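Local coordinates for protein ketosynthase (Streptomyces sp. MSC090213JE08, PDB 6KXD) that probably serves as the chain length factor of a ketosynthase pair in the highly reducing type II polyketide synthase that makes ishigamide, at residues B[165-170]-B[199-204]; B[115-120]-B[186-191]. All coordinates share one frame; numbering follows the deposited sequence.

Contact 1: residues B[165-170]-B[199-204]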
loop_
_atom_site.group_PDB
_atom_site.type_symbol
_atom_site.label_atom_id
_atom_site.label_comp_id
_atom_site.label_asym_id
_atom_site.label_seq_id
_atom_site.Cartn_x
_atom_site.Cartn_y
_atom_site.Cartn_z
ATOM N N HIS B 165 5.406 -15.791 11.443
ATOM C CA HIS B 165 4.582 -16.970 11.254
ATOM C C HIS B 165 4.974 -17.750 10.009
ATOM O O HIS B 165 4.173 -18.572 9.520
ATOM C CB HIS B 165 3.115 -16.577 11.195
ATOM C CG HIS B 165 2.686 -15.998 12.485
ATOM N ND1 HIS B 165 2.589 -16.771 13.660
ATOM C CD2 HIS B 165 2.369 -14.738 12.817
ATOM C CE1 HIS B 165 2.233 -15.986 14.647
ATOM N NE2 HIS B 165 2.117 -14.709 14.158
ATOM N N ASP B 166 6.137 -17.403 9.448
ATOM C CA ASP B 166 6.632 -18.020 8.253
ATOM C C ASP B 166 5.574 -18.012 7.154
ATOM O O ASP B 166 5.167 -19.076 6.614
ATOM C CB ASP B 166 7.134 -19.439 8.557
ATOM C CG ASP B 166 8.178 -19.898 7.554
ATOM O OD1 ASP B 166 8.426 -19.150 6.595
ATOM O OD2 ASP B 166 8.730 -20.991 7.735
ATOM N N LEU B 167 5.141 -16.803 6.756
ATOM C CA LEU B 167 4.177 -16.669 5.715
ATOM C C LEU B 167 4.857 -16.187 4.433
ATOM O O LEU B 167 4.979 -14.983 4.151
ATOM C CB LEU B 167 3.067 -15.721 6.182
ATOM C CG LEU B 167 2.398 -16.099 7.501
ATOM C CD1 LEU B 167 1.433 -15.027 7.956
ATOM C CD2 LEU B 167 1.640 -17.417 7.404
ATOM N N LYS B 168 5.213 -17.151 3.570
ATOM C CA LYS B 168 5.877 -16.838 2.326
ATOM C C LYS B 168 4.915 -16.418 1.212
ATOM O O LYS B 168 5.339 -16.113 0.109
ATOM C CB LYS B 168 6.704 -18.045 1.877
ATOM C CG LYS B 168 7.844 -18.397 2.813
ATOM C CD LYS B 168 8.644 -19.593 2.317
ATOM C CE LYS B 168 9.072 -20.510 3.438
ATOM N NZ LYS B 168 9.905 -19.795 4.419
ATOM N N GLY B 169 3.607 -16.410 1.468
ATOM C CA GLY B 169 2.652 -16.058 0.470
ATOM C C GLY B 169 2.537 -14.544 0.279
ATOM O O GLY B 169 3.317 -13.788 0.824
ATOM N N PRO B 170 1.543 -14.081 -0.478
ATOM C CA PRO B 170 1.444 -12.656 -0.817
ATOM C C PRO B 170 1.434 -11.821 0.474
ATOM O O PRO B 170 0.827 -12.180 1.495
ATOM C CB PRO B 170 0.099 -12.576 -1.538
ATOM C CG PRO B 170 -0.051 -13.964 -2.140
ATOM C CD PRO B 170 0.449 -14.874 -1.055
ATOM N N LYS B 199 -6.050 -18.631 1.739
ATOM C CA LYS B 199 -6.420 -18.048 2.995
ATOM C C LYS B 199 -5.700 -16.693 3.105
ATOM O O LYS B 199 -4.657 -16.474 2.499
ATOM C CB LYS B 199 -5.958 -18.854 4.206
ATOM C CG LYS B 199 -6.542 -20.238 4.388
ATOM C CD LYS B 199 -6.217 -20.776 5.769
ATOM C CE LYS B 199 -5.977 -22.270 5.774
ATOM N NZ LYS B 199 -4.797 -22.598 4.926
ATOM N N TYR B 200 -6.271 -15.802 3.900
ATOM C CA TYR B 200 -5.732 -14.471 4.062
ATOM C C TYR B 200 -5.882 -14.034 5.491
ATOM O O TYR B 200 -6.928 -14.241 6.106
ATOM C CB TYR B 200 -6.448 -13.426 3.204
ATOM C CG TYR B 200 -5.573 -12.819 2.156
ATOM C CD1 TYR B 200 -4.634 -11.821 2.463
ATOM C CD2 TYR B 200 -5.661 -13.252 0.855
ATOM C CE1 TYR B 200 -3.822 -11.285 1.474
ATOM C CE2 TYR B 200 -4.867 -12.718 -0.143
ATOM C CZ TYR B 200 -3.954 -11.723 0.166
ATOM O OH TYR B 200 -3.192 -11.278 -0.866
ATOM N N LEU B 201 -4.810 -13.429 6.005
ATOM C CA LEU B 201 -4.818 -12.636 7.205
ATOM C C LEU B 201 -5.048 -11.212 6.741
ATOM O O LEU B 201 -4.279 -10.734 5.950
ATOM C CB LEU B 201 -3.470 -12.663 7.900
ATOM C CG LEU B 201 -3.126 -13.792 8.840
ATOM C CD1 LEU B 201 -2.595 -14.945 8.055
ATOM C CD2 LEU B 201 -2.075 -13.313 9.843
ATOM N N VAL B 202 -6.162 -10.617 7.149
ATOM C CA VAL B 202 -6.571 -9.332 6.607
ATOM C C VAL B 202 -6.820 -8.461 7.814
ATOM O O VAL B 202 -7.572 -8.862 8.741
ATOM C CB VAL B 202 -7.897 -9.390 5.837
ATOM C CG1 VAL B 202 -8.287 -8.015 5.271
ATOM C CG2 VAL B 202 -7.871 -10.428 4.749
ATOM N N GLY B 203 -6.356 -7.215 7.763
ATOM C CA GLY B 203 -6.779 -6.382 8.849
ATOM C C GLY B 203 -6.152 -5.036 8.734
ATOM O O GLY B 203 -5.686 -4.685 7.641
ATOM N N SER B 204 -6.164 -4.306 9.838
ATOM C CA SER B 204 -5.605 -2.987 9.752
ATOM C C SER B 204 -5.162 -2.584 11.139
ATOM O O SER B 204 -5.605 -3.194 12.137
ATOM C CB SER B 204 -6.629 -2.090 9.090
ATOM O OG SER B 204 -7.798 -1.944 9.890
#
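Leu167 and Leu201 both carry CG beside the backbone N and anti to the carbonyl carbon (chi1 -54° and -84°), and from these settings CD1 of Leu167 meets the branched end of Leu201, with CD1 of Leu201 nearest at 4.0 Å. The two side chains cross at about a right angle. Tyr200 makes the second contact. With chi1 at -115°, away from the staggered values, its ring leaves the strand's other face and reaches crosswise over strand 114-119 until OH of Tyr200 stands 3.6 Å from CB of Pro170. The pyrrolidine approaches obliquely, and CB of Pro170 is 4.5 Å from CZ of Tyr200, so the proline meets the phenol end of the ring. Strand 114-119 runs between the two segments, which explains the wide backbone spacing of 10.0 Å from CA of Leu167 to CA of Leu201: Leu201 bonds by its backbone to Gly115 and Val117, while Pro170 bonds to Val116. Leu201 also packs on helix 86-99, and Tyr200 on helix 180-193. The loop 165-170 starts from a helix end closed by a Schellman motif at Asp166. On the side of the loop turned from the strand, Lys168 NZ forms a salt bridge of 2.7 Å with OD1 of Asp166, through the oxygen's syn lone pair; the carbonyl of Lys168 accepts a hydrogen bond from Arg279 of a neighbouring subunit. The loop thus turns Leu167 to its own core, while Pro170 also packs on Leu262 of the neighbouring subunit. No hydrogen bond joins the segments directly; they meet by dispersion between buried carbons, with one phenol oxygen laid against a proline methylene, while the backbone bonds each makes to strand 114-119 probably set their spacing.

Contact 2: residues B[115-120]-B[186-191]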
loop_
_atom_site.group_PDB
_atom_site.type_symbol
_atom_site.label_atom_id
_atom_site.label_comp_id
_atom_site.label_asym_id
_atom_site.label_seq_id
_atom_site.Cartn_x
_atom_site.Cartn_y
_atom_site.Cartn_z
ATOM N N GLY B 115 -2.119 -15.504 2.367
ATOM C CA GLY B 115 -1.774 -14.111 2.138
ATOM C C GLY B 115 -1.843 -13.290 3.414
ATOM O O GLY B 115 -2.550 -13.638 4.428
ATOM N N VAL B 116 -1.173 -12.125 3.384
ATOM C CA VAL B 116 -1.269 -11.166 4.439
ATOM C C VAL B 116 -1.544 -9.824 3.786
ATOM O O VAL B 116 -0.785 -9.475 2.872
ATOM C CB VAL B 116 0.039 -11.039 5.250
ATOM C CG1 VAL B 116 -0.052 -9.884 6.243
ATOM C CG2 VAL B 116 0.374 -12.340 5.964
ATOM N N VAL B 117 -2.605 -9.131 4.228
ATOM C CA VAL B 117 -2.762 -7.728 3.803
ATOM C C VAL B 117 -3.197 -6.893 5.008
ATOM O O VAL B 117 -4.185 -7.212 5.671
ATOM C CB VAL B 117 -3.704 -7.564 2.603
ATOM C CG1 VAL B 117 -5.086 -8.142 2.824
ATOM C CG2 VAL B 117 -3.783 -6.095 2.194
ATOM N N LEU B 118 -2.424 -5.819 5.302
ATOM C CA LEU B 118 -2.652 -4.958 6.400
ATOM C C LEU B 118 -2.925 -3.538 5.896
ATOM O O LEU B 118 -2.187 -3.055 5.069
ATOM C CB LEU B 118 -1.434 -4.944 7.305
ATOM C CG LEU B 118 -1.625 -4.259 8.655
ATOM C CD1 LEU B 118 -2.608 -5.003 9.561
ATOM C CD2 LEU B 118 -0.286 -4.110 9.378
ATOM N N GLY B 119 -3.999 -2.928 6.384
ATOM C CA GLY B 119 -4.256 -1.497 6.124
ATOM C C GLY B 119 -3.649 -0.601 7.209
ATOM O O GLY B 119 -3.626 -0.896 8.428
ATOM N N ILE B 120 -3.161 0.558 6.763
ATOM C CA ILE B 120 -2.510 1.530 7.628
ATOM C C ILE B 120 -2.987 2.911 7.182
ATOM O O ILE B 120 -3.670 3.005 6.180
ATOM C CB ILE B 120 -0.979 1.450 7.519
ATOM C CG1 ILE B 120 -0.500 1.702 6.089
ATOM C CG2 ILE B 120 -0.491 0.122 8.072
ATOM C CD1 ILE B 120 1.020 1.867 5.915
ATOM N N ASN B 186 -11.039 -6.039 0.515
ATOM C CA ASN B 186 -11.405 -6.175 -0.869
ATOM C C ASN B 186 -10.222 -6.702 -1.688
ATOM O O ASN B 186 -10.351 -7.524 -2.627
ATOM C CB ASN B 186 -11.875 -4.853 -1.457
ATOM C CG ASN B 186 -12.772 -5.107 -2.643
ATOM O OD1 ASN B 186 -13.637 -5.982 -2.564
ATOM N ND2 ASN B 186 -12.593 -4.312 -3.666
ATOM N N TYR B 187 -9.024 -6.236 -1.322
ATOM C CA TYR B 187 -7.835 -6.697 -1.940
ATOM C C TYR B 187 -7.714 -8.223 -1.771
ATOM O O TYR B 187 -7.494 -8.969 -2.748
ATOM C CB TYR B 187 -6.665 -5.908 -1.334
ATOM C CG TYR B 187 -5.314 -6.304 -1.857
ATOM C CD1 TYR B 187 -4.766 -5.688 -2.964
ATOM C CD2 TYR B 187 -4.589 -7.299 -1.254
ATOM C CE1 TYR B 187 -3.512 -6.022 -3.428
ATOM C CE2 TYR B 187 -3.349 -7.666 -1.731
ATOM C CZ TYR B 187 -2.815 -7.054 -2.845
ATOM O OH TYR B 187 -1.558 -7.393 -3.320
ATOM N N ALA B 188 -7.834 -8.669 -0.542
ATOM C CA ALA B 188 -7.754 -10.130 -0.214
ATOM C C ALA B 188 -8.812 -10.896 -1.018
ATOM O O ALA B 188 -8.517 -11.931 -1.619
ATOM C CB ALA B 188 -7.965 -10.311 1.236
ATOM N N ARG B 189 -10.032 -10.378 -1.006
ATOM C CA ARG B 189 -11.141 -10.976 -1.681
ATOM C C ARG B 189 -10.779 -11.168 -3.148
ATOM O O ARG B 189 -10.988 -12.236 -3.698
ATOM C CB ARG B 189 -12.413 -10.131 -1.527
ATOM C CG ARG B 189 -13.562 -10.655 -2.372
ATOM C CD ARG B 189 -14.789 -9.796 -2.160
ATOM N NE ARG B 189 -14.697 -8.546 -2.919
ATOM C CZ ARG B 189 -14.852 -8.451 -4.233
ATOM N NH1 ARG B 189 -15.286 -9.496 -4.920
ATOM N NH2 ARG B 189 -14.568 -7.318 -4.863
ATOM N N ARG B 190 -10.255 -10.120 -3.787
ATOM C CA ARG B 190 -9.918 -10.192 -5.192
ATOM C C ARG B 190 -8.776 -11.170 -5.458
ATOM O O ARG B 190 -8.887 -12.026 -6.309
ATOM C CB ARG B 190 -9.525 -8.822 -5.705
ATOM C CG ARG B 190 -10.721 -7.914 -5.814
ATOM C CD ARG B 190 -10.718 -7.248 -7.134
ATOM N NE ARG B 190 -11.959 -6.516 -7.268
ATOM C CZ ARG B 190 -12.097 -5.207 -7.136
ATOM N NH1 ARG B 190 -11.052 -4.421 -6.877
ATOM N NH2 ARG B 190 -13.318 -4.709 -7.267
ATOM N N LEU B 191 -7.686 -11.073 -4.692
ATOM C CA LEU B 191 -6.551 -11.984 -4.895
ATOM C C LEU B 191 -6.952 -13.439 -4.658
ATOM O O LEU B 191 -6.474 -14.321 -5.399
ATOM C CB LEU B 191 -5.348 -11.583 -4.038
ATOM C CG LEU B 191 -4.389 -10.668 -4.802
ATOM C CD1 LEU B 191 -5.019 -9.306 -5.110
ATOM C CD2 LEU B 191 -3.076 -10.488 -4.057
#
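The ring of Tyr187 meets Val117 obliquely: CG2 of Val117 comes to 3.7 Å from CD2 of Tyr187, while on one face of the ring CD1 of Leu191, one turn further along the helix, sits 3.8 Å above the ring plane and over its centre. The ring of Tyr179 of a neighbouring subunit also meets it, the planes at about 40°, and the hydroxyl of Tyr187 is hydrogen-bonded to Thr172 on strand 171-174. Three more flat groups gather on the helix beyond it. The guanidinium of Arg189 holds OD1 of Asn186 side-on and in its own plane, with NE and NH2 of Arg189 each 2.8 Å from that single oxygen; both donors come from the same face of the amide. Arg190 NH2 lies in that plane too, at the guanidinium edge, and Asn186 ND2 lies over one face of the Arg190 guanidinium, offset to its rim. Glu188 of the neighbouring subunit bridges both arginines and its Glu162 bridges Arg190 and bonds Asn186 ND2, which probably offsets the crowded charge. Back at the strand, chi1 of 56° on Val117 sets CG1 between the backbone N and the carbonyl carbon, from where it reaches CB of Ala188 at 3.9 Å, while CG2, anti to N, makes the nearest approach to the tyrosine. With only a methyl on Ala188, its CA comes to 6.8 Å from CA of Val117. Helix 180-193 resting on the parallel strands 114-119 and 199-206 is consistent with the layered alpha/beta core of the thiolase fold, as in other beta-ketoacyl synthases.

How the contacts relate
Both contacts are buried and apolar where their segments meet, with strand 114-119, part of contact 2, lying between the segments of contact 1. Contact 1 straddles that strand, its segments along the two edges and its side chains meeting over both faces; contact 2 seats helix 180-193 on one face. They interlock directly: probable backbone hydrogen bonds of 2.7 Å run from Gly115 N to Lys199 O and from Gly119 N to Gly203 O, and Tyr200 of contact 1 packs on Leu191 of contact 2. Polar chemistry lies behind each contact: an Asp-Lys pair, at least partly exposed, behind 165-170, and behind 186-191 an Asn-Arg cluster that bonds to carboxylates of the neighbouring subunit.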